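Local coordinates for protein actibind (Aspergillus niger, PDB 3D3Z) that cleaves RNA as a T2-family ribonuclease, probably without base specificity but preferring adenylic acid, at residues A[36-47]-A[230-238]; A[150-161]-A[173-182]. One frame throughout, in Å; residues are numbered along the deposited sequence. Where two conformers were deposited one is given.

Contacts 1 and 2 sit side by side, their centres 16 Å apart, and both touch strand 195-206 of the antiparallel sheet. Contact 1 ties the loop between strands 29-35 and 49-56 to the C-terminal tail; contact 2 pairs helix 152-158 with helix 171-179 and lies nested within the chain that contact 1 closes. They touch directly: the Tyr232 hydroxyl, hydrogen-bonded to Trp48 NE1, packs on Tyr153 and Leu156, its ring meets the carbonyl of Ile161, and the Asp46 carbonyl lies against Tyr153. Tail, loop and helix pair thus touch one another, and contact 1 holds Asp37 of the nucleoside-analogue pocket.

Contact 1: A[36-47]-A[230-238]; sequences WDYDPSDGPSDS and IKYPPKYSS. Unlike the reference sequence in segment 36-47: Asp46 (reference Gly). With EDO (1,2-ethanediol), chain G; EDO (1,2-ethanediol), chain F.
Trp36 lies between Tyr232 and Lys235, one on each face of its indole. The edge of Tyr232 meets one face in a T-shaped stack, planes at 64°, while Lys235 CE sits over the other face, 3.7 Å from the centroid of the six-membered ring; NZ makes an off-centre cation-pi contact with the same ring. In the indole plane, NE1 donates to Pro233 O at 2.8 Å, which fixes the rotation of the ring; with CG anti to the backbone N (chi1 -178°), the ring swings out to this carbonyl. Asp37 touches the bound nucleoside analogue. Pro233 CG sits over the face of the Tyr38 ring in a CH-pi contact. Ser41 OG is used twice: it donates to Tyr38 O and accepts from Tyr236 N at 2.9 Å, while Ser41 CB rests on the Tyr236 ring. Asp42 O accepts from Lys235 NZ at 2.7 Å. Gly43 O receives Tyr236 OH at 2.6 Å, in the carbonyl plane. Pro44 O takes a longer bond from Lys235 NZ, 3.2 Å. At Ser45, a water joins its carbonyl to Lys235 N. Ser47 O lies 2.7 Å from Lys235 NZ, nearly in line with its C=O bond. A second water links NZ to Asp37 N and Asp42 OD1, so four acceptors share three N-H groups, and the Pro44 bond is presumably the weakest. The buried lysine, held by three backbone carbonyls and lying on Trp36, joins the C-terminal tail to the loop between strands 29-35 and 49-56, whose Asp37 belongs to the nucleoside-analogue pocket of this T2 ribonuclease.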
loop_
_atom_site.group_PDB
_atom_site.type_symbol
_atom_site.label_atom_id
_atom_site.label_comp_id
_atom_site.label_asym_id
_atom_site.label_seq_id
_atom_site.Cartn_x
_atom_site.Cartn_y
_atom_site.Cartn_z
ATOM N N TRP A 36 -6.708 3.055 9.269
ATOM C CA TRP A 36 -6.937 3.922 10.425
ATOM C C TRP A 36 -7.362 3.013 11.620
ATOM O O TRP A 36 -8.535 2.586 11.731
ATOM C CB TRP A 36 -8.000 5.006 10.071
ATOM C CG TRP A 36 -8.228 5.948 11.187
ATOM C CD1 TRP A 36 -9.324 6.001 12.052
ATOM C CD2 TRP A 36 -7.341 6.978 11.601
ATOM N NE1 TRP A 36 -9.131 6.995 12.978
ATOM C CE2 TRP A 36 -7.948 7.634 12.706
ATOM C CE3 TRP A 36 -6.104 7.441 11.131
ATOM C CZ2 TRP A 36 -7.338 8.688 13.359
ATOM C CZ3 TRP A 36 -5.499 8.508 11.790
ATOM C CH2 TRP A 36 -6.121 9.122 12.883
ATOM N N ASP A 37 -6.403 2.648 12.474
ATOM C CA ASP A 37 -6.624 1.729 13.566
ATOM C C ASP A 37 -6.885 2.560 14.820
ATOM O O ASP A 37 -5.990 3.234 15.321
ATOM C CB ASP A 37 -5.404 0.805 13.785
ATOM C CG ASP A 37 -5.197 -0.234 12.670
ATOM O OD1 ASP A 37 -6.130 -0.529 11.887
ATOM O OD2 ASP A 37 -4.051 -0.784 12.582
ATOM N N TYR A 38 -8.148 2.587 15.290
ATOM C CA TYR A 38 -8.560 3.405 16.479
ATOM C C TYR A 38 -8.924 2.537 17.726
ATOM O O TYR A 38 -8.726 2.946 18.914
ATOM C CB TYR A 38 -9.705 4.377 16.074
ATOM C CG TYR A 38 -10.881 3.633 15.542
ATOM C CD1 TYR A 38 -11.007 3.393 14.161
ATOM C CD2 TYR A 38 -11.797 3.026 16.410
ATOM C CE1 TYR A 38 -12.035 2.613 13.660
ATOM C CE2 TYR A 38 -12.854 2.257 15.913
ATOM C CZ TYR A 38 -12.977 2.075 14.537
ATOM O OH TYR A 38 -13.989 1.264 14.061
ATOM N N ASP A 39 -9.372 1.301 17.507
ATOM C CA ASP A 39 -9.667 0.448 18.636
ATOM C C ASP A 39 -9.302 -1.006 18.392
ATOM O O ASP A 39 -10.120 -1.745 17.883
ATOM C CB ASP A 39 -11.166 0.561 19.042
ATOM C CG ASP A 39 -11.516 -0.283 20.295
ATOM O OD1 ASP A 39 -10.602 -0.867 20.913
ATOM O OD2 ASP A 39 -12.723 -0.380 20.682
ATOM N N PRO A 40 -8.076 -1.422 18.768
ATOM C CA PRO A 40 -7.030 -0.636 19.422
ATOM C C PRO A 40 -6.334 0.308 18.439
ATOM O O PRO A 40 -6.216 0.040 17.240
ATOM C CB PRO A 40 -6.062 -1.710 19.928
ATOM C CG PRO A 40 -6.235 -2.838 18.954
ATOM C CD PRO A 40 -7.631 -2.806 18.492
ATOM N N SER A 41 -5.876 1.417 18.973
ATOM C CA SER A 41 -5.069 2.376 18.244
ATOM C C SER A 41 -3.564 1.967 18.080
ATOM O O SER A 41 -2.969 1.313 18.944
ATOM C CB SER A 41 -5.099 3.717 18.965
ATOM O OG SER A 41 -6.375 4.302 18.994
ATOM N N ASP A 42 -2.980 2.367 16.959
ATOM C CA ASP A 42 -1.532 2.170 16.673
ATOM C C ASP A 42 -1.064 3.396 15.856
ATOM O O ASP A 42 -1.923 4.224 15.402
ATOM C CB ASP A 42 -1.270 0.848 15.968
ATOM C CG ASP A 42 -1.982 0.762 14.625
ATOM O OD1 ASP A 42 -2.125 1.802 13.933
ATOM O OD2 ASP A 42 -2.463 -0.331 14.282
ATOM N N GLY A 43 0.249 3.550 15.733
ATOM C CA GLY A 43 0.808 4.605 14.908
ATOM C C GLY A 43 0.665 5.940 15.581
ATOM O O GLY A 43 0.266 6.017 16.758
ATOM N N PRO A 44 1.120 6.999 14.886
ATOM C CA PRO A 44 0.919 8.325 15.452
ATOM C C PRO A 44 -0.590 8.653 15.500
ATOM O O PRO A 44 -1.377 8.152 14.701
ATOM C CB PRO A 44 1.660 9.259 14.491
ATOM C CG PRO A 44 2.451 8.386 13.547
ATOM C CD PRO A 44 1.842 7.019 13.600
ATOM N N SER A 45 -0.959 9.489 16.455
ATOM C CA SER A 45 -2.357 9.931 16.617
ATOM C C SER A 45 -2.829 10.664 15.352
ATOM O O SER A 45 -4.036 10.712 15.073
ATOM C CB SER A 45 -2.484 10.836 17.845
ATOM O OG SER A 45 -1.931 12.113 17.598
ATOM N N ASP A 46 -1.878 11.211 14.583
ATOM C CA ASP A 46 -2.181 12.015 13.397
ATOM C C ASP A 46 -1.598 11.448 12.095
ATOM O O ASP A 46 -1.218 12.186 11.172
ATOM C CB ASP A 46 -1.692 13.453 13.604
ATOM C CG ASP A 46 -0.206 13.558 13.817
ATOM O OD1 ASP A 46 0.515 12.541 14.076
ATOM O OD2 ASP A 46 0.257 14.702 13.742
ATOM N N SER A 47 -1.573 10.127 11.997
ATOM C CA SER A 47 -1.204 9.489 10.759
ATOM C C SER A 47 -1.935 8.188 10.622
ATOM O O SER A 47 -2.128 7.465 11.577
ATOM C CB SER A 47 0.323 9.222 10.677
ATOM O OG SER A 47 0.667 8.611 9.427
ATOM N N ILE A 230 -20.478 9.464 8.598
ATOM C CA ILE A 230 -19.192 8.705 8.774
ATOM C C ILE A 230 -18.404 9.228 9.960
ATOM O O ILE A 230 -18.129 10.434 10.092
ATOM C CB ILE A 230 -18.304 8.700 7.501
ATOM C CG1 ILE A 230 -18.986 7.918 6.373
ATOM C CG2 ILE A 230 -16.927 8.020 7.770
ATOM C CD1 ILE A 230 -18.442 8.274 4.923
ATOM N N LYS A 231 -18.047 8.313 10.846
ATOM C CA LYS A 231 -17.245 8.682 11.981
ATOM C C LYS A 231 -15.761 8.550 11.640
ATOM O O LYS A 231 -15.368 7.662 10.904
ATOM C CB LYS A 231 -17.540 7.799 13.183
ATOM C CG LYS A 231 -19.016 7.713 13.520
ATOM C CD LYS A 231 -19.261 6.911 14.775
ATOM C CE LYS A 231 -19.135 5.408 14.538
ATOM N NZ LYS A 231 -18.608 4.764 15.821
ATOM N N TYR A 232 -14.982 9.469 12.186
ATOM C CA TYR A 232 -13.522 9.460 12.103
ATOM C C TYR A 232 -12.997 9.395 13.537
ATOM O O TYR A 232 -12.733 10.424 14.161
ATOM C CB TYR A 232 -13.063 10.706 11.373
ATOM C CG TYR A 232 -11.631 10.773 10.860
ATOM C CD1 TYR A 232 -10.728 9.703 10.969
ATOM C CD2 TYR A 232 -11.199 11.925 10.198
ATOM C CE1 TYR A 232 -9.430 9.818 10.451
ATOM C CE2 TYR A 232 -9.924 12.036 9.678
ATOM C CZ TYR A 232 -9.041 10.977 9.811
ATOM O OH TYR A 232 -7.766 11.131 9.296
ATOM N N PRO A 233 -12.968 8.192 14.120
ATOM C CA PRO A 233 -12.673 8.118 15.561
ATOM C C PRO A 233 -11.250 8.549 15.927
ATOM O O PRO A 233 -10.305 8.212 15.188
ATOM C CB PRO A 233 -12.950 6.654 15.909
ATOM C CG PRO A 233 -13.726 6.098 14.762
ATOM C CD PRO A 233 -13.307 6.861 13.566
ATOM N N PRO A 234 -11.105 9.360 17.001
ATOM C CA PRO A 234 -9.794 9.759 17.464
ATOM C C PRO A 234 -9.013 8.554 18.003
ATOM O O PRO A 234 -9.592 7.675 18.624
ATOM C CB PRO A 234 -10.102 10.787 18.585
ATOM C CG PRO A 234 -11.500 11.215 18.356
ATOM C CD PRO A 234 -12.174 9.985 17.825
ATOM N N LYS A 235 -7.717 8.486 17.675
ATOM C CA LYS A 235 -6.852 7.459 18.259
ATOM C C LYS A 235 -6.570 7.786 19.722
ATOM O O LYS A 235 -6.524 8.958 20.074
ATOM C CB LYS A 235 -5.554 7.312 17.461
ATOM C CG LYS A 235 -5.743 6.858 16.042
ATOM C CD LYS A 235 -4.375 6.571 15.422
ATOM C CE LYS A 235 -4.454 5.876 14.118
ATOM N NZ LYS A 235 -3.113 5.791 13.485
ATOM N N TYR A 236 -6.376 6.755 20.540
ATOM C CA TYR A 236 -5.938 6.896 21.946
ATOM C C TYR A 236 -6.969 7.759 22.701
ATOM O O TYR A 236 -6.620 8.553 23.532
ATOM C CB TYR A 236 -4.504 7.498 22.027
ATOM C CG TYR A 236 -3.483 6.734 21.156
ATOM C CD1 TYR A 236 -3.131 5.418 21.431
ATOM C CD2 TYR A 236 -2.872 7.350 20.044
ATOM C CE1 TYR A 236 -2.249 4.723 20.585
ATOM C CE2 TYR A 236 -1.988 6.671 19.209
ATOM C CZ TYR A 236 -1.686 5.354 19.473
ATOM O OH TYR A 236 -0.786 4.679 18.709
ATOM N N SER A 237 -8.247 7.556 22.403
ATOM C CA SER A 237 -9.296 8.523 22.786
ATOM C C SER A 237 -9.600 8.635 24.281
ATOM O O SER A 237 -9.673 9.756 24.824
ATOM C CB SER A 237 -10.600 8.224 22.062
ATOM O OG SER A 237 -11.664 8.932 22.679
ATOM N N SER A 238 -9.843 7.499 24.927
ATOM C CA SER A 238 -10.224 7.471 26.375
ATOM C C SER A 238 -11.651 8.035 26.627
ATOM O O SER A 238 -12.628 7.283 26.914
ATOM C CB SER A 238 -9.168 8.182 27.265
ATOM O OG SER A 238 -9.250 9.612 27.136
HETATM C C1 EDO G . -8.523 -2.564 13.981
HETATM O O1 EDO G . -8.005 -1.621 14.922
HETATM C C2 EDO G . -8.823 -3.915 14.631
HETATM O O2 EDO G . -9.968 -3.759 15.470
HETATM C C1 EDO F . 2.918 1.544 18.143
HETATM O O1 EDO F . 1.491 1.435 17.969
HETATM C C2 EDO F . 3.585 1.407 16.774
HETATM O O2 EDO F . 2.961 2.237 15.778
HETATM O O HOH W 1 -3.519 3.269 11.935
HETATM O O HOH W 2 -6.611 10.825 16.219
#

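Contact 2: A[150-161]-A[173-182]; sequences LDSYTALSDAGI and DIEDALAAIH
Ala155 and Ala159 of helix 152-158 and its C-terminal turn face Ala177 of the second helix, and their small side chains let the two backbones come close. The short axes approach to 8.2 Å and cross at 117°. Ala159 CB meets Ala177 CB at 3.5 Å, and Ala155 CB lies near Ala177 O.

Branched side chains flank the alanines and close both ends of this apolar seam. On the flank facing the sheet Leu156 and Leu178 cross at a slant, CG of the first 3.6 Å from CD2 of the second, and Leu156 CD2 also touches Ile174 CG2 and Ala177 CB. At one end Ile161 reaches back with CD1 onto the Asp173 carbonyl, 3.6 Å from its O. At the other end Ile181 sets CG1 between its backbone N and carbonyl carbon (chi1 65°), which lets CD1 rest on Ala155 CB at 3.7 Å and near the Asp151 carbonyl.

One water bridges the backbones, donating to Ala155 O and, at a short 2.5 Å, to Ala177 O. Within the first segment, Asp151 N-caps the helix: OD1 accepts from Thr154 N and OD2 from Thr154 OG1, both met from above the carboxylate plane. The helix ends in a Schellman motif, with Gly160 at C-prime and Ile161 N bonded to Leu156 O. Ser152 OG turns to Tyr201 and Gln34 on the sheet.

Leu178 also rests on Leu199 and Tyr201 of strand 195-206: two crossing helices packed through alanines, the first closed by an N-cap and a Schellman motif, lie against the antiparallel sheet of the alpha+beta T2 ribonuclease fold.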
loop_
_atom_site.group_PDB
_atom_site.type_symbol
_atom_site.label_atom_id
_atom_site.label_comp_id
_atom_site.label_asym_id
_atom_site.label_seq_id
_atom_site.Cartn_x
_atom_site.Cartn_y
_atom_site.Cartn_z
ATOM N N LEU A 150 1.613 9.598 0.278
ATOM C CA LEU A 150 0.142 9.483 0.370
ATOM C C LEU A 150 -0.297 9.729 1.794
ATOM O O LEU A 150 -0.805 8.817 2.437
ATOM C CB LEU A 150 -0.269 8.066 -0.068
ATOM C CG LEU A 150 -0.061 7.759 -1.537
ATOM C CD1 LEU A 150 -0.171 6.273 -1.802
ATOM C CD2 LEU A 150 -1.062 8.540 -2.381
ATOM N N ASP A 151 -0.031 10.940 2.292
ATOM C CA ASP A 151 -0.337 11.325 3.660
ATOM C C ASP A 151 -1.844 11.709 3.737
ATOM O O ASP A 151 -2.223 12.877 3.688
ATOM C CB ASP A 151 0.568 12.455 4.125
ATOM C CG ASP A 151 0.327 12.866 5.565
ATOM O OD1 ASP A 151 -0.561 12.334 6.267
ATOM O OD2 ASP A 151 1.033 13.791 6.013
ATOM N N SER A 152 -2.650 10.669 3.856
ATOM C CA SER A 152 -4.101 10.706 4.049
ATOM C C SER A 152 -4.541 11.627 5.181
ATOM O O SER A 152 -5.446 12.441 4.995
ATOM C CB SER A 152 -4.560 9.254 4.311
ATOM O OG SER A 152 -4.267 8.454 3.192
ATOM N N TYR A 153 -3.931 11.514 6.358
ATOM C CA TYR A 153 -4.314 12.368 7.482
ATOM C C TYR A 153 -4.240 13.854 7.144
ATOM O O TYR A 153 -5.182 14.603 7.447
ATOM C CB TYR A 153 -3.485 12.116 8.720
ATOM C CG TYR A 153 -4.002 12.878 9.914
ATOM C CD1 TYR A 153 -4.847 12.255 10.818
ATOM C CD2 TYR A 153 -3.701 14.245 10.118
ATOM C CE1 TYR A 153 -5.340 12.912 11.903
ATOM C CE2 TYR A 153 -4.226 14.933 11.223
ATOM C CZ TYR A 153 -5.053 14.246 12.103
ATOM O OH TYR A 153 -5.597 14.848 13.217
ATOM N N THR A 154 -3.130 14.276 6.546
ATOM C CA THR A 154 -2.951 15.669 6.182
ATOM C C THR A 154 -3.859 16.088 5.034
ATOM O O THR A 154 -4.401 17.181 5.053
ATOM C CB THR A 154 -1.502 15.968 5.832
ATOM O OG1 THR A 154 -0.711 15.698 6.987
ATOM C CG2 THR A 154 -1.324 17.449 5.483
ATOM N N ALA A 155 -4.033 15.234 4.043
ATOM C CA ALA A 155 -4.937 15.567 2.946
ATOM C C ALA A 155 -6.368 15.792 3.493
ATOM O O ALA A 155 -7.084 16.694 3.033
ATOM C CB ALA A 155 -4.928 14.488 1.903
ATOM N N LEU A 156 -6.784 14.940 4.429
ATOM C CA LEU A 156 -8.093 15.065 5.085
ATOM C C LEU A 156 -8.141 16.315 5.958
ATOM O O LEU A 156 -9.064 17.123 5.853
ATOM C CB LEU A 156 -8.463 13.800 5.885
ATOM C CG LEU A 156 -8.843 12.568 5.037
ATOM C CD1 LEU A 156 -8.726 11.281 5.865
ATOM C CD2 LEU A 156 -10.232 12.645 4.400
ATOM N N SER A 157 -7.143 16.482 6.801
ATOM C CA SER A 157 -7.040 17.649 7.650
ATOM C C SER A 157 -7.173 18.988 6.919
ATOM O O SER A 157 -7.821 19.928 7.445
ATOM C CB SER A 157 -5.704 17.651 8.374
ATOM O OG SER A 157 -5.735 18.593 9.411
ATOM N N ASP A 158 -6.526 19.075 5.750
ATOM C CA ASP A 158 -6.441 20.301 4.937
ATOM C C ASP A 158 -7.797 20.680 4.356
ATOM O O ASP A 158 -8.007 21.825 3.947
ATOM C CB ASP A 158 -5.509 20.103 3.729
ATOM C CG ASP A 158 -4.034 20.122 4.082
ATOM O OD1 ASP A 158 -3.645 20.510 5.210
ATOM O OD2 ASP A 158 -3.250 19.739 3.187
ATOM N N ALA A 159 -8.654 19.669 4.227
ATOM C CA ALA A 159 -10.030 19.793 3.786
ATOM C C ALA A 159 -10.989 19.854 4.976
ATOM O O ALA A 159 -12.178 19.670 4.798
ATOM C CB ALA A 159 -10.377 18.607 2.911
ATOM N N GLY A 160 -10.469 20.118 6.180
ATOM C CA GLY A 160 -11.279 20.242 7.388
ATOM C C GLY A 160 -11.861 18.953 7.959
ATOM O O GLY A 160 -12.811 19.000 8.755
ATOM N N ILE A 161 -11.304 17.801 7.578
ATOM C CA ILE A 161 -11.784 16.495 8.052
ATOM C C ILE A 161 -10.734 15.914 9.037
ATOM O O ILE A 161 -9.666 15.440 8.637
ATOM C CB ILE A 161 -12.038 15.532 6.869
ATOM C CG1 ILE A 161 -13.119 16.093 5.919
ATOM C CG2 ILE A 161 -12.440 14.171 7.367
ATOM C CD1 ILE A 161 -13.095 15.533 4.539
ATOM N N ASP A 173 -16.917 14.245 0.532
ATOM C CA ASP A 173 -15.909 15.161 1.040
ATOM C C ASP A 173 -14.564 14.431 1.303
ATOM O O ASP A 173 -13.486 14.974 0.988
ATOM C CB ASP A 173 -16.390 15.850 2.330
ATOM C CG ASP A 173 -17.430 16.999 2.057
ATOM O OD1 ASP A 173 -17.595 17.373 0.886
ATOM O OD2 ASP A 173 -18.033 17.509 3.014
ATOM N N ILE A 174 -14.674 13.236 1.892
ATOM C CA ILE A 174 -13.526 12.335 2.184
ATOM C C ILE A 174 -12.841 11.992 0.859
ATOM O O ILE A 174 -11.630 12.161 0.709
ATOM C CB ILE A 174 -13.987 11.032 2.915
ATOM C CG1 ILE A 174 -14.464 11.347 4.340
ATOM C CG2 ILE A 174 -12.845 9.943 2.943
ATOM C CD1 ILE A 174 -15.320 10.269 4.949
ATOM N N GLU A 175 -13.630 11.503 -0.087
ATOM C CA GLU A 175 -13.168 11.184 -1.426
ATOM C C GLU A 175 -12.484 12.319 -2.181
ATOM O O GLU A 175 -11.463 12.094 -2.868
ATOM C CB GLU A 175 -14.334 10.672 -2.259
ATOM C CG GLU A 175 -14.779 9.283 -1.862
ATOM C CD GLU A 175 -15.977 8.811 -2.624
ATOM O OE1 GLU A 175 -16.756 9.678 -3.073
ATOM O OE2 GLU A 175 -16.148 7.578 -2.758
ATOM N N ASP A 176 -13.039 13.527 -2.069
ATOM C CA ASP A 176 -12.468 14.675 -2.744
ATOM C C ASP A 176 -11.133 15.071 -2.103
ATOM O O ASP A 176 -10.169 15.377 -2.820
ATOM C CB ASP A 176 -13.420 15.889 -2.723
ATOM C CG ASP A 176 -14.696 15.685 -3.543
ATOM O OD1 ASP A 176 -14.798 14.759 -4.374
ATOM O OD2 ASP A 176 -15.620 16.518 -3.349
ATOM N N ALA A 177 -11.098 15.071 -0.767
ATOM C CA ALA A 177 -9.931 15.469 0.006
ATOM C C ALA A 177 -8.702 14.603 -0.337
ATOM O O ALA A 177 -7.557 15.104 -0.409
ATOM C CB ALA A 177 -10.227 15.381 1.483
ATOM N N LEU A 178 -8.974 13.326 -0.599
ATOM C CA LEU A 178 -7.921 12.322 -0.820
ATOM C C LEU A 178 -7.572 12.239 -2.291
ATOM O O LEU A 178 -6.418 12.020 -2.653
ATOM C CB LEU A 178 -8.374 10.974 -0.256
ATOM C CG LEU A 178 -8.526 10.966 1.280
ATOM C CD1 LEU A 178 -9.161 9.664 1.732
ATOM C CD2 LEU A 178 -7.211 11.262 2.070
ATOM N N ALA A 179 -8.572 12.471 -3.140
ATOM C CA ALA A 179 -8.365 12.599 -4.563
ATOM C C ALA A 179 -7.346 13.705 -4.893
ATOM O O ALA A 179 -6.645 13.628 -5.909
ATOM C CB ALA A 179 -9.708 12.855 -5.267
ATOM N N ALA A 180 -7.263 14.707 -4.020
ATOM C CA ALA A 180 -6.379 15.872 -4.169
ATOM C C ALA A 180 -4.879 15.549 -4.070
ATOM O O ALA A 180 -4.045 16.311 -4.567
ATOM C CB ALA A 180 -6.723 16.898 -3.115
ATOM N N ILE A 181 -4.541 14.452 -3.385
ATOM C CA ILE A 181 -3.152 13.963 -3.336
ATOM C C ILE A 181 -2.912 12.758 -4.258
ATOM O O ILE A 181 -1.857 12.095 -4.175
ATOM C CB ILE A 181 -2.705 13.651 -1.905
ATOM C CG1 ILE A 181 -3.516 12.491 -1.305
ATOM C CG2 ILE A 181 -2.719 14.895 -1.038
ATOM C CD1 ILE A 181 -2.953 12.020 0.026
ATOM N N HIS A 182 -3.866 12.484 -5.151
ATOM C CA HIS A 182 -3.831 11.318 -6.017
ATOM C C HIS A 182 -4.332 11.690 -7.417
ATOM O O HIS A 182 -5.018 10.892 -8.095
ATOM C CB HIS A 182 -4.657 10.186 -5.402
ATOM C CG HIS A 182 -4.454 8.835 -6.034
ATOM N ND1 HIS A 182 -3.224 8.200 -6.074
ATOM C CD2 HIS A 182 -5.337 7.967 -6.581
ATOM C CE1 HIS A 182 -3.360 7.022 -6.666
ATOM N NE2 HIS A 182 -4.634 6.849 -6.968
HETATM O O HOH W 3 -6.955 17.395 0.430
#